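Local coordinates for first ORF in transposon ISC1904 (Sulfolobus solfataricus, PDB 3ILX), which probably binds DNA and takes part in strand exchange as a serine recombinase of the resolvase family, this chain holding its resolvase-type domain, at residues A[23-26]-A[27-31]; A[44-47]-A[48-51]; A[83-86]-A[87-90]. All blocks are in the same frame, centred on the assembly; numbering follows the deposited sequence.

Contact 1: A[23-26]-A[27-31]; sequences QVKY and LEEQV
Gln30 lies over one face of the Tyr26 ring, one turn further along the same helix. Its CG makes a CH-pi contact, 4.1 Å from the ring centroid, and CG approaches Tyr26 CE1 to 3.7 Å. The amide is turned almost parallel to the ring, the two planes being 10° apart. With its CG anti to the backbone N (chi1 165°), the Tyr26 ring swings forward along the helix toward Gln30. Next door, Lys25 and Glu29 run side by side; their charges stay beyond salt-bridge range, with Lys25 NZ 4.3 Å from Glu29 OE2. On another side of the helix the Glu28 carboxylate brushes Val24, OE2 to CG1 3.4 Å. Beneath these side chains the backbone supplies the i to i+4 ladder, from Leu27 N to Gln23 O at 3.0 Å through to Gln30 N and Tyr26 O. Further out, Val24 packs on strands 4-11 and 36-41, Leu27 and Tyr26 rest on Leu97, and the Gln23 amide oxygen bonds Arg10 N. Helix 19-30, joining two neighbouring parallel strands, is thus the helical arm of a beta-alpha-beta crossover in an alpha/beta domain.

Contact 2: A[44-47]-A[48-51]; sequences GLNM and KRKG
Asn46 is gripped twice by the residues that follow it, through its side chain by Lys48 and through its backbone carbonyl by Arg49. The hydrogen bonds come first. Lys48 N donates a hydrogen bond to Asn46 OD1 (2.8 Å), from above the carbonyl plane of the amide; this closes an Asx turn inside the type I beta turn that runs from Asn46 to Arg49. Arg49 NE donates to Asn46 O at 3.0 Å, a fairly straight bond (N-H...O 164°) lying in the carbonyl plane and close to the guanidinium plane too. The side chain is stretched out as far as CD, and the bend at chi3 (-71°) then swings NE back onto that oxygen, folding the arginine across the mouth of the turn.

Non-polar packing completes the surroundings of the guanidinium. Gly44 CA sits over one face, 3.9 Å above the plane and offset toward the rim, while the methyl of Met47, a selenomethionine in this crystal, comes in at the edge with CE 3.7 Å from Arg49 NH1. Met47 also packs on Glu81 of the second subunit. Lys48 CB rests 3.4 Å from Asn46 OD1, and the rest of its extended chain leads away from the turn.

Beyond the turn, Arg49 NH2 is hydrogen-bonded to Leu75 O and Tyr8 OH, and the guanidinium makes a cation-pi contact with Phe52, so this buried cation is held from several directions. With Arg49 at the N-cap position, the whole is an Asx turn nested in a type I beta turn, leading from strand 36-41 into helix 50-60.

Contact 3: A[83-86]-A[87-90]; sequences LEEV and CKAH
Glu85 and Lys88 meet because both chains bend: Glu85 turns at chi2 (-68°) and Lys88 folds over at chi3 (66°), which leaves the two lying side by side with their charged ends together. Lys88 NZ faces both carboxylate oxygens, 3.3 Å from Glu85 OE2 and 3.4 Å from Glu85 OE1, in a salt bridge whose individual hydrogen bonds are weak. The stronger partner of this carboxylate is Arg57 of the second subunit, which salt-bridges OE2. Flanked by two cations, Glu85 is likely to stay ionised although it is buried. With an alanine here, Lys88 and Arg57 of the second subunit would probably be left as neighbouring positive charges with no carboxylate between them, and the lysine end would be set free to turn.

At the close of the helix, His90 leans back on Val86. Its CD2 lies 3.3 Å from Val86 O, with that oxygen at the ring edge and near the ring plane, and His90 N makes a weak bond to the same oxygen at 3.1 Å. A bond from His90 N to Cys87 O, 3.0 Å, accompanies it. Beyond the helix the imidazole is held at both nitrogens, ND1 with Asn62 OD1 and NE2 with NE2 of His90 in the second subunit, the two rings meeting at about 55°.

Further back, Cys87 N donates to Leu83 O over 2.8 Å and Ala89 N to Glu85 O over 3.1 Å. Leu83 and Cys87 face inward onto Ile94 and helix 50-60, whereas Val86 packs on Val86 of the other subunit. Helix 80-89 therefore serves two surfaces at once, as a helix of the alpha/beta domain laid over the sheet and as part of the symmetric dimer interface.

The three contacts follow one another along the chain without touching. Contacts 2 and 3 are neighbours, their centres 18 Å apart and nearest atoms about 7 Å, and helix 50-60 joins them: Phe52 takes the cation-pi contact from contact 2 and also packs on Leu83 of contact 3. Both reach the second subunit. Contact 1, with centres 21 Å from contact 2 and 23 Å from contact 3, rides on the opposite face of the parallel sheet and touches no other chain of the assembly. All three lie within the resolvase-type domain, which probably belongs to the serine recombinases.

Contact 1: A[23-26]-A[27-31]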
ATOM      1  N   GLN A  23      -8.014  20.529  10.204  1.00 30.82           N
ATOM      2  CA  GLN A  23      -7.540  19.210  10.629  1.00 30.33           C
ATOM      3  C   GLN A  23      -6.373  19.378  11.615  1.00 29.35           C
ATOM      4  O   GLN A  23      -6.287  18.694  12.644  1.00 29.15           O
ATOM      5  CB  GLN A  23      -7.112  18.371   9.402  1.00 30.46           C
ATOM      6  CG  GLN A  23      -6.785  16.915   9.669  1.00 30.11           C
ATOM      7  CD  GLN A  23      -6.413  16.159   8.374  1.00 31.07           C
ATOM      8  OE1 GLN A  23      -5.435  15.417   8.350  1.00 28.20           O
ATOM      9  NE2 GLN A  23      -7.177  16.379   7.302  1.00 29.03           N
ATOM     10  N   VAL A  24      -5.461  20.276  11.272  1.00 28.78           N
ATOM     11  CA  VAL A  24      -4.342  20.571  12.143  1.00 28.66           C
ATOM     12  C   VAL A  24      -4.841  21.041  13.527  1.00 29.61           C
ATOM     13  O   VAL A  24      -4.398  20.557  14.577  1.00 29.95           O
ATOM     14  CB  VAL A  24      -3.426  21.599  11.475  1.00 28.21           C
ATOM     15  CG1 VAL A  24      -2.424  22.177  12.466  1.00 27.48           C
ATOM     16  CG2 VAL A  24      -2.716  20.941  10.267  1.00 27.39           C
ATOM     17  N   LYS A  25      -5.797  21.955  13.513  1.00 30.01           N
ATOM     18  CA  LYS A  25      -6.335  22.527  14.726  1.00 31.56           C
ATOM     19  C   LYS A  25      -7.012  21.456  15.549  1.00 31.31           C
ATOM     20  O   LYS A  25      -6.894  21.443  16.778  1.00 31.54           O
ATOM     21  CB  LYS A  25      -7.322  23.628  14.358  1.00 32.14           C
ATOM     22  CG  LYS A  25      -7.663  24.587  15.486  1.00 35.87           C
ATOM     23  CD  LYS A  25      -8.405  25.827  14.960  1.00 39.48           C
ATOM     24  CE  LYS A  25      -9.698  25.442  14.234  1.00 42.15           C
ATOM     25  NZ  LYS A  25     -10.824  25.267  15.213  1.00 43.80           N
ATOM     26  N   TYR A  26      -7.704  20.537  14.882  1.00 31.50           N
ATOM     27  CA  TYR A  26      -8.351  19.463  15.616  1.00 32.12           C
ATOM     28  C   TYR A  26      -7.305  18.600  16.339  1.00 31.64           C
ATOM     29  O   TYR A  26      -7.469  18.261  17.519  1.00 30.66           O
ATOM     30  CB  TYR A  26      -9.230  18.619  14.697  1.00 33.28           C
ATOM     31  CG  TYR A  26      -9.639  17.294  15.317  1.00 35.69           C
ATOM     32  CD1 TYR A  26     -10.444  17.246  16.470  1.00 37.72           C
ATOM     33  CD2 TYR A  26      -9.205  16.099  14.767  1.00 37.70           C
ATOM     34  CE1 TYR A  26     -10.800  16.018  17.046  1.00 39.48           C
ATOM     35  CE2 TYR A  26      -9.571  14.875  15.326  1.00 40.30           C
ATOM     36  CZ  TYR A  26     -10.360  14.842  16.454  1.00 40.37           C
ATOM     37  OH  TYR A  26     -10.690  13.613  16.982  1.00 43.74           O
ATOM     38  N   LEU A  27      -6.222  18.293  15.618  1.00 30.96           N
ATOM     39  CA  LEU A  27      -5.118  17.487  16.131  1.00 30.30           C
ATOM     40  C   LEU A  27      -4.494  18.134  17.348  1.00 30.54           C
ATOM     41  O   LEU A  27      -4.269  17.477  18.373  1.00 30.03           O
ATOM     42  CB  LEU A  27      -4.045  17.268  15.043  1.00 29.71           C
ATOM     43  CG  LEU A  27      -4.400  16.302  13.908  1.00 29.55           C
ATOM     44  CD1 LEU A  27      -3.235  16.183  12.953  1.00 30.13           C
ATOM     45  CD2 LEU A  27      -4.765  14.908  14.430  1.00 29.09           C
ATOM     46  N   GLU A  28      -4.236  19.431  17.235  1.00 30.50           N
ATOM     47  CA  GLU A  28      -3.630  20.188  18.308  1.00 31.35           C
ATOM     48  C   GLU A  28      -4.499  20.257  19.565  1.00 31.93           C
ATOM     49  O   GLU A  28      -3.966  20.234  20.675  1.00 32.28           O
ATOM     50  CB  GLU A  28      -3.192  21.576  17.804  1.00 31.30           C
ATOM     51  CG  GLU A  28      -2.076  21.413  16.766  1.00 30.45           C
ATOM     52  CD  GLU A  28      -1.671  22.685  16.053  1.00 30.05           C
ATOM     53  OE1 GLU A  28      -2.364  23.722  16.200  1.00 29.25           O
ATOM     54  OE2 GLU A  28      -0.652  22.630  15.317  1.00 29.75           O
ATOM     55  N   GLU A  29      -5.819  20.296  19.404  1.00 32.12           N
ATOM     56  CA  GLU A  29      -6.714  20.270  20.566  1.00 33.17           C
ATOM     57  C   GLU A  29      -6.690  18.940  21.301  1.00 33.58           C
ATOM     58  O   GLU A  29      -6.928  18.895  22.513  1.00 33.42           O
ATOM     59  CB  GLU A  29      -8.142  20.621  20.174  1.00 33.11           C
ATOM     60  CG  GLU A  29      -8.405  22.104  20.247  1.00 35.22           C
ATOM     61  CD  GLU A  29      -9.298  22.619  19.128  1.00 37.61           C
ATOM     62  OE1 GLU A  29      -9.832  21.806  18.334  1.00 39.37           O
ATOM     63  OE2 GLU A  29      -9.477  23.858  19.067  1.00 40.10           O
ATOM     64  N   GLN A  30      -6.390  17.867  20.577  1.00 34.20           N
ATOM     65  CA  GLN A  30      -6.317  16.539  21.175  1.00 35.29           C
ATOM     66  C   GLN A  30      -4.944  16.221  21.767  1.00 35.81           C
ATOM     67  O   GLN A  30      -4.845  15.601  22.844  1.00 35.78           O
ATOM     68  CB  GLN A  30      -6.763  15.469  20.173  1.00 35.76           C
ATOM     69  CG  GLN A  30      -8.148  15.758  19.566  1.00 37.47           C
ATOM     70  CD  GLN A  30      -9.224  15.774  20.613  1.00 41.44           C
ATOM     71  OE1 GLN A  30      -9.710  16.836  21.007  1.00 42.80           O
ATOM     72  NE2 GLN A  30      -9.571  14.594  21.119  1.00 42.96           N
ATOM     73  N   VAL A  31      -3.902  16.654  21.064  1.00 35.95           N
ATOM     74  CA  VAL A  31      -2.535  16.522  21.514  1.00 36.76           C
ATOM     75  C   VAL A  31      -2.030  17.919  21.822  1.00 37.33           C
ATOM     76  O   VAL A  31      -1.763  18.714  20.913  1.00 38.45           O
ATOM     77  CB  VAL A  31      -1.662  15.941  20.423  1.00 36.86           C
ATOM     78  CG1 VAL A  31      -0.296  15.579  20.964  1.00 37.66           C
ATOM     79  CG2 VAL A  31      -2.323  14.715  19.838  1.00 36.84           C
TER

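Contact 2: A[44-47]-A[48-51]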
ATOM      1  N   GLY A  44      -3.508   9.997  -0.405  1.00 29.47           N
ATOM      2  CA  GLY A  44      -2.847   8.914   0.324  1.00 29.53           C
ATOM      3  C   GLY A  44      -2.148   7.884  -0.555  1.00 29.31           C
ATOM      4  O   GLY A  44      -1.264   7.151  -0.070  1.00 30.20           O
ATOM      5  N   LEU A  45      -2.533   7.814  -1.829  1.00 28.20           N
ATOM      6  CA  LEU A  45      -1.866   6.951  -2.802  1.00 29.26           C
ATOM      7  C   LEU A  45      -0.522   7.517  -3.267  1.00 29.98           C
ATOM      8  O   LEU A  45       0.264   6.798  -3.890  1.00 30.92           O
ATOM      9  CB  LEU A  45      -2.735   6.785  -4.065  1.00 28.52           C
ATOM     10  CG  LEU A  45      -3.944   5.867  -3.935  1.00 28.17           C
ATOM     11  CD1 LEU A  45      -4.852   6.041  -5.119  1.00 25.02           C
ATOM     12  CD2 LEU A  45      -3.464   4.405  -3.844  1.00 26.12           C
ATOM     13  N   ASN A  46      -0.287   8.814  -3.038  1.00 30.16           N
ATOM     14  CA  ASN A  46       0.893   9.474  -3.646  1.00 30.24           C
ATOM     15  C   ASN A  46       2.139   9.204  -2.785  1.00 29.95           C
ATOM     16  O   ASN A  46       2.275   9.714  -1.661  1.00 30.72           O
ATOM     17  CB  ASN A  46       0.628  10.965  -3.864  1.00 30.01           C
ATOM     18  CG  ASN A  46       1.853  11.738  -4.405  1.00 31.37           C
ATOM     19  OD1 ASN A  46       2.929  11.184  -4.632  1.00 32.40           O
ATOM     20  ND2 ASN A  46       1.671  13.037  -4.596  1.00 31.82           N
HETATM   21  N   MSE A  47       3.003   8.340  -3.299  1.00 29.51           N
HETATM   22  CA  MSE A  47       4.205   7.901  -2.577  1.00 29.18           C
HETATM   23  C   MSE A  47       5.360   8.939  -2.649  1.00 29.63           C
HETATM   24  O   MSE A  47       6.424   8.740  -2.043  1.00 29.50           O
HETATM   25  CB  MSE A  47       4.676   6.546  -3.110  1.00 28.61           C
HETATM   26  CG  MSE A  47       3.648   5.442  -3.026  1.00 28.70           C
HETATM   27 SE   MSE A  47       3.555   4.873  -1.201  0.50 33.25          SE
HETATM   28  CE  MSE A  47       2.233   6.153  -0.528  1.00 23.71           C
ATOM     29  N   LYS A  48       5.128  10.043  -3.364  1.00 29.13           N
ATOM     30  CA  LYS A  48       6.097  11.136  -3.442  1.00 29.19           C
ATOM     31  C   LYS A  48       5.782  12.327  -2.526  1.00 29.12           C
ATOM     32  O   LYS A  48       6.515  13.319  -2.526  1.00 28.15           O
ATOM     33  CB  LYS A  48       6.286  11.582  -4.902  1.00 29.04           C
ATOM     34  CG  LYS A  48       6.794  10.465  -5.805  1.00 29.76           C
ATOM     35  CD  LYS A  48       6.841  10.854  -7.315  1.00 30.28           C
ATOM     36  CE  LYS A  48       7.164   9.637  -8.164  1.00 31.25           C
ATOM     37  NZ  LYS A  48       7.807   9.907  -9.519  1.00 35.92           N
ATOM     38  N   ARG A  49       4.710  12.230  -1.728  1.00 28.54           N
ATOM     39  CA  ARG A  49       4.392  13.298  -0.762  1.00 28.53           C
ATOM     40  C   ARG A  49       5.635  13.654   0.083  1.00 29.22           C
ATOM     41  O   ARG A  49       6.199  12.789   0.772  1.00 28.84           O
ATOM     42  CB  ARG A  49       3.278  12.851   0.184  1.00 28.85           C
ATOM     43  CG  ARG A  49       1.837  13.006  -0.313  1.00 26.66           C
ATOM     44  CD  ARG A  49       0.860  12.404   0.728  1.00 24.29           C
ATOM     45  NE  ARG A  49       0.980  10.961   0.731  1.00 25.27           N
ATOM     46  CZ  ARG A  49       0.771  10.181   1.786  1.00 25.67           C
ATOM     47  NH1 ARG A  49       0.895   8.872   1.655  1.00 28.71           N
ATOM     48  NH2 ARG A  49       0.453  10.684   2.971  1.00 24.58           N
ATOM     49  N   LYS A  50       6.057  14.913   0.034  1.00 28.68           N
ATOM     50  CA  LYS A  50       7.252  15.370   0.784  1.00 29.57           C
ATOM     51  C   LYS A  50       7.122  15.199   2.273  1.00 28.80           C
ATOM     52  O   LYS A  50       8.069  14.786   2.933  1.00 28.08           O
ATOM     53  CB  LYS A  50       7.501  16.851   0.564  1.00 29.71           C
ATOM     54  CG  LYS A  50       7.185  17.296  -0.818  1.00 32.68           C
ATOM     55  CD  LYS A  50       8.341  17.097  -1.758  1.00 36.84           C
ATOM     56  CE  LYS A  50       8.221  18.132  -2.879  1.00 37.05           C
ATOM     57  NZ  LYS A  50       8.957  17.756  -4.127  1.00 41.42           N
ATOM     58  N   GLY A  51       5.956  15.572   2.798  1.00 28.43           N
ATOM     59  CA  GLY A  51       5.700  15.454   4.217  1.00 28.37           C
ATOM     60  C   GLY A  51       5.791  13.994   4.648  1.00 28.04           C
ATOM     61  O   GLY A  51       6.496  13.678   5.615  1.00 27.97           O
TER

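Contact 3: A[83-86]-A[87-90]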
ATOM      1  N   LEU A  83       3.342   0.319   7.711  1.00 26.54           N
ATOM      2  CA  LEU A  83       3.828   1.423   8.548  1.00 27.66           C
ATOM      3  C   LEU A  83       3.881   1.070  10.023  1.00 28.09           C
ATOM      4  O   LEU A  83       4.799   1.488  10.728  1.00 28.20           O
ATOM      5  CB  LEU A  83       3.000   2.699   8.364  1.00 26.67           C
ATOM      6  CG  LEU A  83       3.032   3.249   6.946  1.00 29.48           C
ATOM      7  CD1 LEU A  83       2.090   4.451   6.899  1.00 30.42           C
ATOM      8  CD2 LEU A  83       4.464   3.677   6.525  1.00 33.54           C
ATOM      9  N   GLU A  84       2.874   0.332  10.494  1.00 28.42           N
ATOM     10  CA  GLU A  84       2.818  -0.051  11.894  1.00 28.86           C
ATOM     11  C   GLU A  84       3.976  -1.001  12.257  1.00 28.17           C
ATOM     12  O   GLU A  84       4.537  -0.954  13.353  1.00 26.73           O
ATOM     13  CB  GLU A  84       1.502  -0.761  12.175  1.00 29.48           C
ATOM     14  CG  GLU A  84       0.244   0.106  12.106  1.00 32.71           C
ATOM     15  CD  GLU A  84      -1.001  -0.704  12.490  1.00 37.37           C
ATOM     16  OE1 GLU A  84      -1.342  -1.717  11.807  1.00 38.79           O
ATOM     17  OE2 GLU A  84      -1.627  -0.348  13.494  1.00 38.30           O
ATOM     18  N   GLU A  85       4.322  -1.878  11.323  1.00 27.54           N
ATOM     19  CA  GLU A  85       5.422  -2.798  11.545  1.00 26.81           C
ATOM     20  C   GLU A  85       6.705  -1.988  11.645  1.00 26.41           C
ATOM     21  O   GLU A  85       7.524  -2.213  12.547  1.00 24.89           O
ATOM     22  CB  GLU A  85       5.495  -3.837  10.428  1.00 27.53           C
ATOM     23  CG  GLU A  85       4.395  -4.898  10.444  1.00 27.33           C
ATOM     24  CD  GLU A  85       4.496  -5.823  11.621  1.00 29.19           C
ATOM     25  OE1 GLU A  85       5.615  -6.070  12.119  1.00 29.69           O
ATOM     26  OE2 GLU A  85       3.449  -6.346  12.051  1.00 29.63           O
ATOM     27  N   VAL A  86       6.844  -1.012  10.738  1.00 26.48           N
ATOM     28  CA  VAL A  86       7.998  -0.119  10.730  1.00 26.79           C
ATOM     29  C   VAL A  86       8.118   0.630  12.049  1.00 27.80           C
ATOM     30  O   VAL A  86       9.186   0.678  12.663  1.00 27.15           O
ATOM     31  CB  VAL A  86       7.911   0.883   9.547  1.00 26.81           C
ATOM     32  CG1 VAL A  86       9.056   1.915   9.628  1.00 25.44           C
ATOM     33  CG2 VAL A  86       7.993   0.112   8.217  1.00 25.99           C
ATOM     34  N   CYS A  87       7.004   1.205  12.495  1.00 29.01           N
ATOM     35  CA  CYS A  87       7.005   1.963  13.753  1.00 30.82           C
ATOM     36  C   CYS A  87       7.363   1.090  14.945  1.00 30.66           C
ATOM     37  O   CYS A  87       8.118   1.513  15.835  1.00 30.80           O
ATOM     38  CB  CYS A  87       5.645   2.613  13.955  1.00 30.71           C
ATOM     39  SG  CYS A  87       5.434   3.975  12.829  1.00 34.68           S
ATOM     40  N   LYS A  88       6.830  -0.132  14.962  1.00 30.75           N
ATOM     41  CA  LYS A  88       7.071  -1.058  16.066  1.00 31.14           C
ATOM     42  C   LYS A  88       8.580  -1.320  16.174  1.00 30.87           C
ATOM     43  O   LYS A  88       9.163  -1.222  17.249  1.00 31.82           O
ATOM     44  CB  LYS A  88       6.253  -2.338  15.886  1.00 31.43           C
ATOM     45  CG  LYS A  88       6.391  -3.367  17.024  1.00 35.13           C
ATOM     46  CD  LYS A  88       5.332  -4.501  16.913  1.00 40.47           C
ATOM     47  CE  LYS A  88       5.538  -5.362  15.660  1.00 43.85           C
ATOM     48  NZ  LYS A  88       4.323  -6.162  15.254  1.00 47.28           N
ATOM     49  N   ALA A  89       9.232  -1.601  15.056  1.00 30.26           N
ATOM     50  CA  ALA A  89      10.674  -1.833  15.062  1.00 30.26           C
ATOM     51  C   ALA A  89      11.484  -0.569  15.404  1.00 29.90           C
ATOM     52  O   ALA A  89      12.646  -0.669  15.770  1.00 29.65           O
ATOM     53  CB  ALA A  89      11.132  -2.410  13.702  1.00 29.96           C
ATOM     54  N   HIS A  90      10.884   0.610  15.272  1.00 29.27           N
ATOM     55  CA  HIS A  90      11.629   1.857  15.528  1.00 29.38           C
ATOM     56  C   HIS A  90      11.126   2.675  16.708  1.00 30.18           C
ATOM     57  O   HIS A  90      11.261   3.912  16.724  1.00 29.66           O
ATOM     58  CB  HIS A  90      11.669   2.717  14.275  1.00 29.01           C
ATOM     59  CG  HIS A  90      12.605   2.199  13.245  1.00 27.65           C
ATOM     60  ND1 HIS A  90      13.945   2.512  13.244  1.00 28.68           N
ATOM     61  CD2 HIS A  90      12.408   1.362  12.202  1.00 26.60           C
ATOM     62  CE1 HIS A  90      14.534   1.903  12.233  1.00 28.07           C
ATOM     63  NE2 HIS A  90      13.622   1.199  11.582  1.00 28.29           N
TER